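Local coordinates for protein oxidase/hydroxylase (Streptomyces hygroscopicus subsp. hygroscopicus, PDB 4XCB) that is probably a metal- and 2-oxoglutarate-dependent oxygenase of hygromycin B biosynthesis, and binds 2-oxoglutarate and a hygromycin B variant together, at residues G91-T97 / D219-F225; P151-C157 / G210-T216; L88-Y92 / P137-A141. One frame throughout, in Å; residues are numbered along the deposited sequence.

Contacts 1 and 3 are buried and belong to the larger sheet of the double-stranded beta helix. Both use strand 86-96 and share Gly91 and Tyr92. Contact 1 pairs it directly with strand 220-229, whereas contact 3 reaches across that strand to 139-144 by side chains alone. Contact 2 joins two strands of the smaller sheet and the turns beyond them, and is partly buried. All three touch 2-oxoglutarate. Contact 1 holds it with an arginine and a tyrosine, contact 2 mainly lines it with carbon, and contact 3 grips the hygromycin sugar through a carboxylate and a lysine. Arg96 of contact 1 probably bonds to Thr211 of contact 2.

Contact 1: residues G91-T97 / D219-F225. With AKG (2-oxoglutaric acid), chain F; HY0 (hygromycin b variant), chain G.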
loop_
_atom_site.group_PDB
_atom_site.type_symbol
_atom_site.label_atom_id
_atom_site.label_comp_id
_atom_site.label_asym_id
_atom_site.label_seq_id
_atom_site.Cartn_x
_atom_site.Cartn_y
_atom_site.Cartn_z
ATOM N N GLY A 91 -2.527 -30.391 -4.740
ATOM C CA GLY A 91 -3.064 -31.131 -3.618
ATOM C C GLY A 91 -2.122 -32.270 -3.324
ATOM O O GLY A 91 -1.912 -33.148 -4.176
ATOM N N TYR A 92 -1.535 -32.261 -2.132
ATOM C CA TYR A 92 -0.558 -33.284 -1.783
ATOM C C TYR A 92 -0.697 -33.738 -0.336
ATOM O O TYR A 92 -1.425 -33.137 0.453
ATOM C CB TYR A 92 0.867 -32.777 -2.037
ATOM C CG TYR A 92 1.260 -31.565 -1.223
ATOM C CD1 TYR A 92 1.022 -30.282 -1.697
ATOM C CD2 TYR A 92 1.895 -31.713 -0.000
ATOM C CE1 TYR A 92 1.383 -29.174 -0.966
ATOM C CE2 TYR A 92 2.256 -30.612 0.740
ATOM C CZ TYR A 92 1.998 -29.347 0.248
ATOM O OH TYR A 92 2.370 -28.254 0.992
ATOM N N GLY A 93 -0.003 -34.819 -0.006
ATOM C CA GLY A 93 -0.021 -35.333 1.346
ATOM C C GLY A 93 1.389 -35.450 1.872
ATOM O O GLY A 93 2.319 -35.604 1.099
ATOM N N LEU A 94 1.543 -35.344 3.187
ATOM C CA LEU A 94 2.845 -35.486 3.832
ATOM C C LEU A 94 2.731 -36.414 5.029
ATOM O O LEU A 94 1.931 -36.178 5.943
ATOM C CB LEU A 94 3.395 -34.132 4.271
ATOM C CG LEU A 94 3.781 -33.144 3.166
ATOM C CD1 LEU A 94 4.090 -31.792 3.797
ATOM C CD2 LEU A 94 4.977 -33.666 2.367
ATOM N N ARG A 95 3.545 -37.466 5.014
ATOM C CA ARG A 95 3.623 -38.400 6.122
ATOM C C ARG A 95 5.025 -38.350 6.714
ATOM O O ARG A 95 5.993 -38.589 6.003
ATOM C CB ARG A 95 3.302 -39.819 5.663
ATOM C CG ARG A 95 3.338 -40.831 6.788
ATOM C CD ARG A 95 3.068 -42.232 6.282
ATOM N NE ARG A 95 1.746 -42.313 5.661
ATOM C CZ ARG A 95 0.627 -42.524 6.347
ATOM N NH1 ARG A 95 0.681 -42.683 7.664
ATOM N NH2 ARG A 95 -0.540 -42.570 5.727
ATOM N N ARG A 96 5.132 -38.042 8.001
ATOM C CA ARG A 96 6.439 -37.886 8.640
ATOM C C ARG A 96 6.611 -38.761 9.870
ATOM O O ARG A 96 5.660 -39.013 10.607
ATOM C CB ARG A 96 6.666 -36.428 9.041
ATOM C CG ARG A 96 7.058 -35.531 7.886
ATOM C CD ARG A 96 7.009 -34.081 8.302
ATOM N NE ARG A 96 7.761 -33.839 9.526
ATOM C CZ ARG A 96 7.746 -32.683 10.191
ATOM N NH1 ARG A 96 7.021 -31.669 9.742
ATOM N NH2 ARG A 96 8.447 -32.534 11.307
ATOM N N THR A 97 7.844 -39.192 10.096
ATOM C CA THR A 97 8.183 -39.932 11.304
ATOM C C THR A 97 9.266 -39.172 12.059
ATOM O O THR A 97 9.663 -38.080 11.644
ATOM C CB THR A 97 8.647 -41.366 10.976
ATOM O OG1 THR A 97 9.816 -41.317 10.154
ATOM C CG2 THR A 97 7.548 -42.118 10.228
ATOM N N ASP A 219 3.056 -41.665 13.225
ATOM C CA ASP A 219 3.138 -40.858 12.006
ATOM C C ASP A 219 2.485 -39.496 12.150
ATOM O O ASP A 219 1.390 -39.371 12.696
ATOM C CB ASP A 219 2.481 -41.575 10.827
ATOM C CG ASP A 219 3.296 -42.744 10.326
ATOM O OD1 ASP A 219 2.892 -43.349 9.307
ATOM O OD2 ASP A 219 4.335 -43.053 10.947
ATOM N N ARG A 220 3.155 -38.479 11.622
ATOM C CA ARG A 220 2.570 -37.151 11.522
ATOM C C ARG A 220 2.006 -37.044 10.117
ATOM O O ARG A 220 2.713 -37.311 9.147
ATOM C CB ARG A 220 3.615 -36.071 11.798
ATOM C CG ARG A 220 3.114 -34.640 11.764
ATOM C CD ARG A 220 4.318 -33.692 11.671
ATOM N NE ARG A 220 3.981 -32.300 11.958
ATOM C CZ ARG A 220 3.516 -31.448 11.052
ATOM N NH1 ARG A 220 3.300 -31.865 9.807
ATOM N NH2 ARG A 220 3.249 -30.191 11.400
ATOM N N LEU A 221 0.735 -36.668 10.004
ATOM C CA LEU A 221 0.030 -36.823 8.731
ATOM C C LEU A 221 -0.889 -35.647 8.403
ATOM O O LEU A 221 -1.651 -35.183 9.243
ATOM C CB LEU A 221 -0.790 -38.116 8.749
ATOM C CG LEU A 221 -1.269 -38.618 7.383
ATOM C CD1 LEU A 221 -0.088 -38.946 6.483
ATOM C CD2 LEU A 221 -2.158 -39.838 7.563
ATOM N N LEU A 222 -0.828 -35.175 7.165
ATOM C CA LEU A 222 -1.751 -34.138 6.743
ATOM C C LEU A 222 -1.863 -34.113 5.238
ATOM O O LEU A 222 -1.047 -34.703 4.538
ATOM C CB LEU A 222 -1.317 -32.761 7.245
ATOM C CG LEU A 222 -0.217 -32.066 6.445
ATOM C CD1 LEU A 222 -0.078 -30.628 6.879
ATOM C CD2 LEU A 222 1.104 -32.784 6.586
ATOM N N THR A 223 -2.898 -33.433 4.760
ATOM C CA THR A 223 -3.065 -33.190 3.334
ATOM C C THR A 223 -3.218 -31.695 3.097
ATOM O O THR A 223 -3.873 -31.003 3.870
ATOM C CB THR A 223 -4.285 -33.941 2.779
ATOM O OG1 THR A 223 -5.453 -33.531 3.501
ATOM C CG2 THR A 223 -4.095 -35.450 2.951
ATOM N N ALA A 224 -2.584 -31.194 2.047
ATOM C CA ALA A 224 -2.551 -29.760 1.780
ATOM C C ALA A 224 -3.145 -29.472 0.417
ATOM O O ALA A 224 -2.810 -30.140 -0.567
ATOM C CB ALA A 224 -1.134 -29.240 1.835
ATOM N N PHE A 225 -4.000 -28.458 0.355
ATOM C CA PHE A 225 -4.593 -28.071 -0.924
ATOM C C PHE A 225 -4.336 -26.603 -1.165
ATOM O O PHE A 225 -4.598 -25.779 -0.288
ATOM C CB PHE A 225 -6.090 -28.388 -0.936
ATOM C CG PHE A 225 -6.389 -29.847 -0.745
ATOM C CD1 PHE A 225 -6.383 -30.709 -1.825
ATOM C CD2 PHE A 225 -6.667 -30.354 0.508
ATOM C CE1 PHE A 225 -6.649 -32.061 -1.655
ATOM C CE2 PHE A 225 -6.926 -31.710 0.695
ATOM C CZ PHE A 225 -6.918 -32.563 -0.398
HETATM C C1 AKG F . 4.079 -27.060 3.520
HETATM O O1 AKG F . 4.482 -26.128 2.756
HETATM O O2 AKG F . 3.811 -28.208 3.054
HETATM C C2 AKG F . 3.912 -26.797 4.992
HETATM O O5 AKG F . 4.066 -25.652 5.377
HETATM C C3 AKG F . 3.607 -27.944 5.941
HETATM C C4 AKG F . 2.976 -27.506 7.241
HETATM C C5 AKG F . 2.968 -28.664 8.227
HETATM O O3 AKG F . 2.361 -28.548 9.328
HETATM O O4 AKG F . 3.568 -29.733 7.933
HETATM C C1 HY0 G . 12.323 -24.353 -3.017
HETATM C C2 HY0 G . 13.805 -24.260 -3.301
HETATM C C3 HY0 G . 14.268 -25.516 -4.026
HETATM C C4 HY0 G . 13.974 -26.755 -3.181
HETATM C C5 HY0 G . 12.498 -26.821 -2.778
HETATM C C6 HY0 G . 12.015 -25.550 -2.150
HETATM N N7 HY0 G . 14.033 -23.128 -4.114
HETATM O O8 HY0 G . 11.948 -23.190 -2.316
HETATM N N9 HY0 G . 14.309 -27.912 -3.939
HETATM C C10 HY0 G . 15.752 -28.115 -3.866
HETATM O O11 HY0 G . 12.350 -27.861 -1.835
HETATM C C12 HY0 G . 8.614 -25.087 -0.698
HETATM C C13 HY0 G . 10.107 -25.272 -0.713
HETATM O O14 HY0 G . 10.569 -26.227 0.210
HETATM C C15 HY0 G . 10.213 -25.861 1.515
HETATM C C16 HY0 G . 8.747 -26.124 1.656
HETATM C C17 HY0 G . 8.002 -25.172 0.633
HETATM O O18 HY0 G . 10.569 -25.655 -2.005
HETATM C C19 HY0 G . 11.009 -26.716 2.498
HETATM O O20 HY0 G . 12.373 -26.289 2.461
HETATM O O21 HY0 G . 8.456 -27.440 1.364
HETATM O O22 HY0 G . 6.719 -25.618 0.494
HETATM C C23 HY0 G . 6.507 -25.804 -0.919
HETATM C C24 HY0 G . 5.589 -26.962 -1.124
HETATM C C25 HY0 G . 5.082 -26.984 -2.558
HETATM C C26 HY0 G . 4.482 -25.648 -2.947
HETATM C C27 HY0 G . 5.518 -24.594 -2.747
HETATM O O28 HY0 G . 5.917 -24.619 -1.396
HETATM O O29 HY0 G . 7.841 -26.024 -1.548
HETATM O O30 HY0 G . 6.259 -28.207 -0.899
HETATM O O31 HY0 G . 4.155 -28.037 -2.690
HETATM O O32 HY0 G . 3.321 -25.342 -2.171
HETATM C C33 HY0 G . 4.946 -23.199 -3.059
HETATM C C34 HY0 G . 6.073 -22.245 -3.356
HETATM O O35 HY0 G . 6.620 -22.470 -4.639
HETATM N N36 HY0 G . 4.269 -22.724 -1.910
HETATM O O HOH W 1 3.542 -34.371 8.080
#
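Tyr92, Leu94 and Arg96 pair with Ala224, Leu222 and Arg220 as antiparallel neighbours in the larger sheet of a double-stranded beta helix. Each pair has two backbone hydrogen bonds, so six bonds fix the register. The side chains of these six residues share the sheet face that looks onto 2-oxoglutarate.

Two of these pairs also touch through apolar side chains. Ala224 CB lies over one face of the Tyr92 ring, 3.8 Å from its centroid. Leu94 CB meets Leu222 CD2 at 3.5 Å.

The cosubstrate is held by polar bonds. Tyr92 OH donates to AKG O2 at 2.5 Å. Arg220 has CG anti to the backbone N (chi1 -178°) and runs extended toward the far carboxylate. There its NH2 bonds AKG O3 at 2.8 Å and its NH1 bonds AKG O4 at 2.9 Å. The guanidinium of Arg96 stacks on that of Arg220, with planes 19° apart. Arg96 also bonds Ser100 and Thr211, consistent with a second-shell place that holds the first guanidinium flat.

On the other face, Arg95 reaches Asp219, which lies just before strand 220-229. Arg95 bends at chi3 (-60°) and lays its guanidinium over Leu221 CD1. Its NE bonds Tyr55 OH. A leucine in place of Arg95 would probably leave the Asp219 carboxylate without its charged mate and Leu221 without its flat cover. The salt bridge itself runs from Arg95 NH1 to Asp219 OD1 at 2.8 Å, close to the guanidinium plane and on the anti lone pair of OD1.

Contact 2: residues P151-C157 / G210-T216; sequences PEDGSFC and GTRRKLT. With AKG (2-oxoglutaric acid), chain F.
Phe156 and Thr211 are paired as non-hydrogen-bonded antiparallel neighbours, and their side chains diverge, yet both reach 2-oxoglutarate. Thr211 CG2 lies 3.5 Å from AKG C5, and the edge of the Phe156 ring is turned to the ligand chain, with CD2 3.9 Å from AKG O3. The methyl of Thr211 can face the ligand because CG2 stands anti to the carbonyl carbon (chi1 85° for OG1). That leaves OG1 to donate to Arg212 O and to hydrogen-bond Arg96 NH1.

Beside this pair, Cys157 and Gly210 exchange two backbone bonds. Arg212 N adds a third, to Ser155 O at 2.9 Å. These strands, 156-159 and 209-211, are central in the smaller sheet of the double-stranded beta helix. Arg212 NE makes a salt bridge with Asp192, on strand 190-193 at the other side of 156-159.

Farther out the strands give way to turns. Gly154 N bonds Pro151 O and closes a tight turn. Gly154 itself has backbone angles at which a side chain would strike the carbonyl before it. Glu152 O takes two donors, Leu215 N at 2.8 Å and Thr216 N at 3.3 Å. Thr216 OG1 donates to Asp153 OD1 at 2.7 Å, on the anti lone pair. Lys214 NZ donates to the same hydroxyl at 3.0 Å, and through a water it meets Asp153 O.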
loop_
_atom_site.group_PDB
_atom_site.type_symbol
_atom_site.label_atom_id
_atom_site.label_comp_id
_atom_site.label_asym_id
_atom_site.label_seq_id
_atom_site.Cartn_x
_atom_site.Cartn_y
_atom_site.Cartn_z
ATOM N N PRO A 151 5.726 -29.075 20.674
ATOM C CA PRO A 151 6.813 -28.871 19.717
ATOM C C PRO A 151 7.420 -30.178 19.208
ATOM O O PRO A 151 7.689 -30.307 18.022
ATOM C CB PRO A 151 7.828 -28.070 20.529
ATOM C CG PRO A 151 6.977 -27.266 21.436
ATOM C CD PRO A 151 5.843 -28.172 21.833
ATOM N N GLU A 152 7.602 -31.163 20.083
ATOM C CA GLU A 152 8.271 -32.390 19.674
ATOM C C GLU A 152 7.388 -33.284 18.810
ATOM O O GLU A 152 7.867 -34.274 18.269
ATOM C CB GLU A 152 8.766 -33.183 20.891
ATOM C CG GLU A 152 7.977 -32.948 22.139
ATOM C CD GLU A 152 8.322 -31.620 22.788
ATOM O OE1 GLU A 152 9.522 -31.279 22.867
ATOM O OE2 GLU A 152 7.392 -30.901 23.190
ATOM N N ASP A 153 6.112 -32.932 18.671
ATOM C CA ASP A 153 5.272 -33.566 17.646
ATOM C C ASP A 153 5.569 -32.988 16.259
ATOM O O ASP A 153 5.029 -33.449 15.253
ATOM C CB ASP A 153 3.785 -33.391 17.973
ATOM C CG ASP A 153 3.279 -34.400 18.996
ATOM O OD1 ASP A 153 3.894 -35.477 19.128
ATOM O OD2 ASP A 153 2.255 -34.118 19.652
ATOM N N GLY A 154 6.426 -31.974 16.207
ATOM C CA GLY A 154 6.718 -31.299 14.955
ATOM C C GLY A 154 5.666 -30.252 14.661
ATOM O O GLY A 154 5.129 -30.171 13.549
ATOM N N SER A 155 5.356 -29.429 15.653
ATOM C CA SER A 155 4.315 -28.432 15.465
ATOM C C SER A 155 4.668 -27.457 14.361
ATOM O O SER A 155 5.828 -27.094 14.173
ATOM C CB SER A 155 4.046 -27.666 16.759
ATOM O OG SER A 155 5.208 -26.983 17.206
ATOM N N PHE A 156 3.641 -27.074 13.621
ATOM C CA PHE A 156 3.688 -25.927 12.734
ATOM C C PHE A 156 4.255 -24.742 13.509
ATOM O O PHE A 156 3.931 -24.550 14.686
ATOM C CB PHE A 156 2.281 -25.643 12.214
ATOM C CG PHE A 156 2.186 -24.493 11.259
ATOM C CD1 PHE A 156 2.035 -23.200 11.729
ATOM C CD2 PHE A 156 2.190 -24.717 9.896
ATOM C CE1 PHE A 156 1.924 -22.146 10.855
ATOM C CE2 PHE A 156 2.072 -23.666 9.009
ATOM C CZ PHE A 156 1.942 -22.383 9.489
ATOM N N CYS A 157 5.131 -23.979 12.870
ATOM C CA CYS A 157 5.609 -22.741 13.467
ATOM C C CYS A 157 5.723 -21.657 12.411
ATOM O O CYS A 157 5.835 -21.938 11.217
ATOM C CB CYS A 157 6.954 -22.943 14.184
ATOM S SG CYS A 157 8.298 -23.634 13.236
ATOM N N GLY A 210 7.071 -23.060 8.919
ATOM C CA GLY A 210 7.690 -24.362 8.760
ATOM C C GLY A 210 7.190 -25.218 9.894
ATOM O O GLY A 210 6.107 -24.980 10.416
ATOM N N THR A 211 7.964 -26.222 10.286
ATOM C CA THR A 211 7.616 -26.954 11.503
ATOM C C THR A 211 8.842 -27.261 12.328
ATOM O O THR A 211 9.958 -27.294 11.818
ATOM C CB THR A 211 6.906 -28.289 11.222
ATOM O OG1 THR A 211 7.884 -29.310 10.979
ATOM C CG2 THR A 211 5.968 -28.171 10.026
ATOM N N ARG A 212 8.607 -27.513 13.604
ATOM C CA ARG A 212 9.660 -27.981 14.488
ATOM C C ARG A 212 10.098 -29.375 14.095
ATOM O O ARG A 212 9.428 -30.079 13.335
ATOM C CB ARG A 212 9.190 -27.990 15.934
ATOM C CG ARG A 212 8.636 -26.678 16.403
ATOM C CD ARG A 212 9.714 -25.626 16.528
ATOM N NE ARG A 212 9.260 -24.526 17.364
ATOM C CZ ARG A 212 10.014 -23.486 17.696
ATOM N NH1 ARG A 212 11.260 -23.410 17.249
ATOM N NH2 ARG A 212 9.525 -22.525 18.466
ATOM N N ARG A 213 11.235 -29.777 14.630
ATOM C CA ARG A 213 11.732 -31.124 14.427
ATOM C C ARG A 213 10.872 -32.104 15.220
ATOM O O ARG A 213 10.588 -31.876 16.400
ATOM C CB ARG A 213 13.194 -31.198 14.861
ATOM C CG ARG A 213 13.918 -32.449 14.447
ATOM C CD ARG A 213 15.396 -32.305 14.763
ATOM N NE ARG A 213 15.979 -31.184 14.028
ATOM C CZ ARG A 213 16.459 -31.280 12.792
ATOM N NH1 ARG A 213 16.427 -32.443 12.155
ATOM N NH2 ARG A 213 16.971 -30.213 12.189
ATOM N N LYS A 214 10.443 -33.180 14.572
ATOM C CA LYS A 214 9.602 -34.175 15.233
ATOM C C LYS A 214 10.456 -35.204 15.962
ATOM O O LYS A 214 11.373 -35.774 15.373
ATOM C CB LYS A 214 8.699 -34.872 14.216
ATOM C CG LYS A 214 7.892 -36.046 14.766
ATOM C CD LYS A 214 6.880 -36.517 13.732
ATOM C CE LYS A 214 6.281 -37.869 14.083
ATOM N NZ LYS A 214 5.546 -37.867 15.385
ATOM N N LEU A 215 10.135 -35.440 17.233
ATOM C CA LEU A 215 10.886 -36.376 18.071
ATOM C C LEU A 215 10.054 -37.586 18.461
ATOM O O LEU A 215 10.590 -38.630 18.851
ATOM C CB LEU A 215 11.384 -35.672 19.333
ATOM C CG LEU A 215 12.241 -34.430 19.080
ATOM C CD1 LEU A 215 12.773 -33.853 20.382
ATOM C CD2 LEU A 215 13.366 -34.762 18.118
ATOM N N THR A 216 8.739 -37.442 18.356
ATOM C CA THR A 216 7.820 -38.428 18.905
ATOM C C THR A 216 7.490 -39.582 17.958
ATOM O O THR A 216 7.614 -39.476 16.731
ATOM C CB THR A 216 6.510 -37.755 19.343
ATOM O OG1 THR A 216 5.936 -37.049 18.230
ATOM C CG2 THR A 216 6.789 -36.765 20.460
HETATM C C1 AKG F . 4.079 -27.060 3.520
HETATM O O1 AKG F . 4.482 -26.128 2.756
HETATM O O2 AKG F . 3.811 -28.208 3.054
HETATM C C2 AKG F . 3.912 -26.797 4.992
HETATM O O5 AKG F . 4.066 -25.652 5.377
HETATM C C3 AKG F . 3.607 -27.944 5.941
HETATM C C4 AKG F . 2.976 -27.506 7.241
HETATM C C5 AKG F . 2.968 -28.664 8.227
HETATM O O3 AKG F . 2.361 -28.548 9.328
HETATM O O4 AKG F . 3.568 -29.733 7.933
HETATM O O HOH W 2 3.703 -35.699 15.147
#

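Contact 3: residues L88-Y92 / P137-A141; sequences LLEGY and PYVKA. With HY0 (hygromycin b variant), chain G; AKG (2-oxoglutaric acid), chain F.
Glu90 CA and Lys140 CA lie 9.0 Å apart with no backbone bond between the segments, because strand 220-229 runs between strand 86-96 and strand 139-144, which starts just after Tyr138. A classic beta bulge sets Leu89 and Glu90 opposite Gly226, and both side chains point toward 137-141.

Leu89 CD1 sits over one face of the Tyr138 ring, 4.0 Å from its centroid and offset toward the rim. The hydroxyl of that ring donates to Glu90 OE1 at 2.7 Å. It comes from above the carboxylate plane, 62° out of it, with carboxylate and Tyr138 ring nearly at right angles. Glu90 CG lies between the backbone N and the carbonyl carbon (chi1 55°), and with the extended chain beyond this brings the carboxylate to the sugar. OE1 accepts from HY0 O32 at 2.6 Å, and OE2 from HY0 O31 at 2.9 Å.

Lys140 is also extended. Its NZ, in the plane of the Tyr92 ring, donates to Tyr92 OH at 2.8 Å and to HY0 O32 at 2.9 Å. Glu90 and Lys140 are not in a salt bridge, since OE1 and NZ are 4.1 Å apart.

HY0 O32 joins the two, donating a hydrogen bond to Glu90 OE1 and accepting one from Lys140 NZ. The pair reads a hydroxyl as donor and acceptor at once. This is consistent with recognition of two adjacent sugar hydroxyls beside the metal site.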
loop_
_atom_site.group_PDB
_atom_site.type_symbol
_atom_site.label_atom_id
_atom_site.label_comp_id
_atom_site.label_asym_id
_atom_site.label_seq_id
_atom_site.Cartn_x
_atom_site.Cartn_y
_atom_site.Cartn_z
ATOM N N LEU A 88 -7.813 -24.669 -8.408
ATOM C CA LEU A 88 -7.030 -25.575 -7.577
ATOM C C LEU A 88 -5.616 -25.689 -8.127
ATOM O O LEU A 88 -5.433 -26.095 -9.280
ATOM C CB LEU A 88 -7.709 -26.948 -7.521
ATOM C CG LEU A 88 -6.932 -28.043 -6.792
ATOM C CD1 LEU A 88 -6.860 -27.770 -5.305
ATOM C CD2 LEU A 88 -7.581 -29.403 -7.050
ATOM N N LEU A 89 -4.610 -25.336 -7.324
ATOM C CA LEU A 89 -3.239 -25.272 -7.852
ATOM C C LEU A 89 -2.408 -26.507 -7.514
ATOM O O LEU A 89 -1.483 -26.867 -8.250
ATOM C CB LEU A 89 -2.525 -24.023 -7.334
ATOM C CG LEU A 89 -3.189 -22.703 -7.698
ATOM C CD1 LEU A 89 -2.352 -21.602 -7.074
ATOM C CD2 LEU A 89 -3.315 -22.512 -9.199
ATOM N N GLU A 90 -2.755 -27.167 -6.418
ATOM C CA GLU A 90 -2.054 -28.384 -6.003
ATOM C C GLU A 90 -2.804 -29.102 -4.895
ATOM O O GLU A 90 -3.623 -28.510 -4.204
ATOM C CB GLU A 90 -0.634 -28.074 -5.533
ATOM C CG GLU A 90 -0.585 -27.030 -4.444
ATOM C CD GLU A 90 0.824 -26.791 -3.927
ATOM O OE1 GLU A 90 1.037 -25.745 -3.284
ATOM O OE2 GLU A 90 1.710 -27.643 -4.151
ATOM N N GLY A 91 -2.527 -30.391 -4.740
ATOM C CA GLY A 91 -3.064 -31.131 -3.618
ATOM C C GLY A 91 -2.122 -32.270 -3.324
ATOM O O GLY A 91 -1.912 -33.148 -4.176
ATOM N N TYR A 92 -1.535 -32.261 -2.132
ATOM C CA TYR A 92 -0.558 -33.284 -1.783
ATOM C C TYR A 92 -0.697 -33.738 -0.336
ATOM O O TYR A 92 -1.425 -33.137 0.453
ATOM C CB TYR A 92 0.867 -32.777 -2.037
ATOM C CG TYR A 92 1.260 -31.565 -1.223
ATOM C CD1 TYR A 92 1.022 -30.282 -1.697
ATOM C CD2 TYR A 92 1.895 -31.713 -0.000
ATOM C CE1 TYR A 92 1.383 -29.174 -0.966
ATOM C CE2 TYR A 92 2.256 -30.612 0.740
ATOM C CZ TYR A 92 1.998 -29.347 0.248
ATOM O OH TYR A 92 2.370 -28.254 0.992
ATOM N N PRO A 137 -3.317 -14.099 -3.160
ATOM C CA PRO A 137 -3.355 -14.911 -4.381
ATOM C C PRO A 137 -2.957 -16.382 -4.192
ATOM O O PRO A 137 -3.254 -17.173 -5.088
ATOM C CB PRO A 137 -2.368 -14.192 -5.299
ATOM C CG PRO A 137 -1.400 -13.566 -4.374
ATOM C CD PRO A 137 -2.181 -13.162 -3.149
ATOM N N TYR A 138 -2.302 -16.757 -3.100
ATOM C CA TYR A 138 -1.907 -18.148 -2.950
ATOM C C TYR A 138 -2.165 -18.545 -1.520
ATOM O O TYR A 138 -1.470 -18.074 -0.622
ATOM C CB TYR A 138 -0.429 -18.354 -3.310
ATOM C CG TYR A 138 -0.074 -19.761 -3.739
ATOM C CD1 TYR A 138 0.527 -19.993 -4.966
ATOM C CD2 TYR A 138 -0.357 -20.849 -2.935
ATOM C CE1 TYR A 138 0.849 -21.272 -5.375
ATOM C CE2 TYR A 138 -0.033 -22.134 -3.327
ATOM C CZ TYR A 138 0.569 -22.341 -4.546
ATOM O OH TYR A 138 0.895 -23.619 -4.968
ATOM N N VAL A 139 -3.186 -19.368 -1.305
ATOM C CA VAL A 139 -3.494 -19.854 0.031
ATOM C C VAL A 139 -3.594 -21.378 0.035
ATOM O O VAL A 139 -3.875 -22.026 -1.002
ATOM C CB VAL A 139 -4.794 -19.234 0.579
ATOM C CG1 VAL A 139 -4.687 -17.691 0.594
ATOM C CG2 VAL A 139 -5.965 -19.667 -0.248
ATOM N N LYS A 140 -3.333 -21.955 1.200
ATOM C CA LYS A 140 -3.412 -23.382 1.395
ATOM C C LYS A 140 -4.398 -23.724 2.475
ATOM O O LYS A 140 -4.492 -23.026 3.485
ATOM C CB LYS A 140 -2.054 -23.963 1.766
ATOM C CG LYS A 140 -1.126 -24.155 0.621
ATOM C CD LYS A 140 0.062 -24.973 1.072
ATOM C CE LYS A 140 1.104 -25.021 -0.015
ATOM N NZ LYS A 140 2.418 -25.480 0.535
ATOM N N ALA A 141 -5.121 -24.813 2.270
ATOM C CA ALA A 141 -5.860 -25.434 3.352
ATOM C C ALA A 141 -5.109 -26.685 3.760
ATOM O O ALA A 141 -4.992 -27.634 2.987
ATOM C CB ALA A 141 -7.286 -25.767 2.928
HETATM C C1 HY0 G . 12.323 -24.353 -3.017
HETATM C C2 HY0 G . 13.805 -24.260 -3.301
HETATM C C3 HY0 G . 14.268 -25.516 -4.026
HETATM C C4 HY0 G . 13.974 -26.755 -3.181
HETATM C C5 HY0 G . 12.498 -26.821 -2.778
HETATM C C6 HY0 G . 12.015 -25.550 -2.150
HETATM N N7 HY0 G . 14.033 -23.128 -4.114
HETATM O O8 HY0 G . 11.948 -23.190 -2.316
HETATM N N9 HY0 G . 14.309 -27.912 -3.939
HETATM C C10 HY0 G . 15.752 -28.115 -3.866
HETATM O O11 HY0 G . 12.350 -27.861 -1.835
HETATM C C12 HY0 G . 8.614 -25.087 -0.698
HETATM C C13 HY0 G . 10.107 -25.272 -0.713
HETATM O O14 HY0 G . 10.569 -26.227 0.210
HETATM C C15 HY0 G . 10.213 -25.861 1.515
HETATM C C16 HY0 G . 8.747 -26.124 1.656
HETATM C C17 HY0 G . 8.002 -25.172 0.633
HETATM O O18 HY0 G . 10.569 -25.655 -2.005
HETATM C C19 HY0 G . 11.009 -26.716 2.498
HETATM O O20 HY0 G . 12.373 -26.289 2.461
HETATM O O21 HY0 G . 8.456 -27.440 1.364
HETATM O O22 HY0 G . 6.719 -25.618 0.494
HETATM C C23 HY0 G . 6.507 -25.804 -0.919
HETATM C C24 HY0 G . 5.589 -26.962 -1.124
HETATM C C25 HY0 G . 5.082 -26.984 -2.558
HETATM C C26 HY0 G . 4.482 -25.648 -2.947
HETATM C C27 HY0 G . 5.518 -24.594 -2.747
HETATM O O28 HY0 G . 5.917 -24.619 -1.396
HETATM O O29 HY0 G . 7.841 -26.024 -1.548
HETATM O O30 HY0 G . 6.259 -28.207 -0.899
HETATM O O31 HY0 G . 4.155 -28.037 -2.690
HETATM O O32 HY0 G . 3.321 -25.342 -2.171
HETATM C C33 HY0 G . 4.946 -23.199 -3.059
HETATM C C34 HY0 G . 6.073 -22.245 -3.356
HETATM O O35 HY0 G . 6.620 -22.470 -4.639
HETATM N N36 HY0 G . 4.269 -22.724 -1.910
HETATM C C1 AKG F . 4.079 -27.060 3.520
HETATM O O1 AKG F . 4.482 -26.128 2.756
HETATM O O2 AKG F . 3.811 -28.208 3.054
HETATM C C2 AKG F . 3.912 -26.797 4.992
HETATM O O5 AKG F . 4.066 -25.652 5.377
HETATM C C3 AKG F . 3.607 -27.944 5.941
HETATM C C4 AKG F . 2.976 -27.506 7.241
HETATM C C5 AKG F . 2.968 -28.664 8.227
HETATM O O3 AKG F . 2.361 -28.548 9.328
HETATM O O4 AKG F . 3.568 -29.733 7.933
#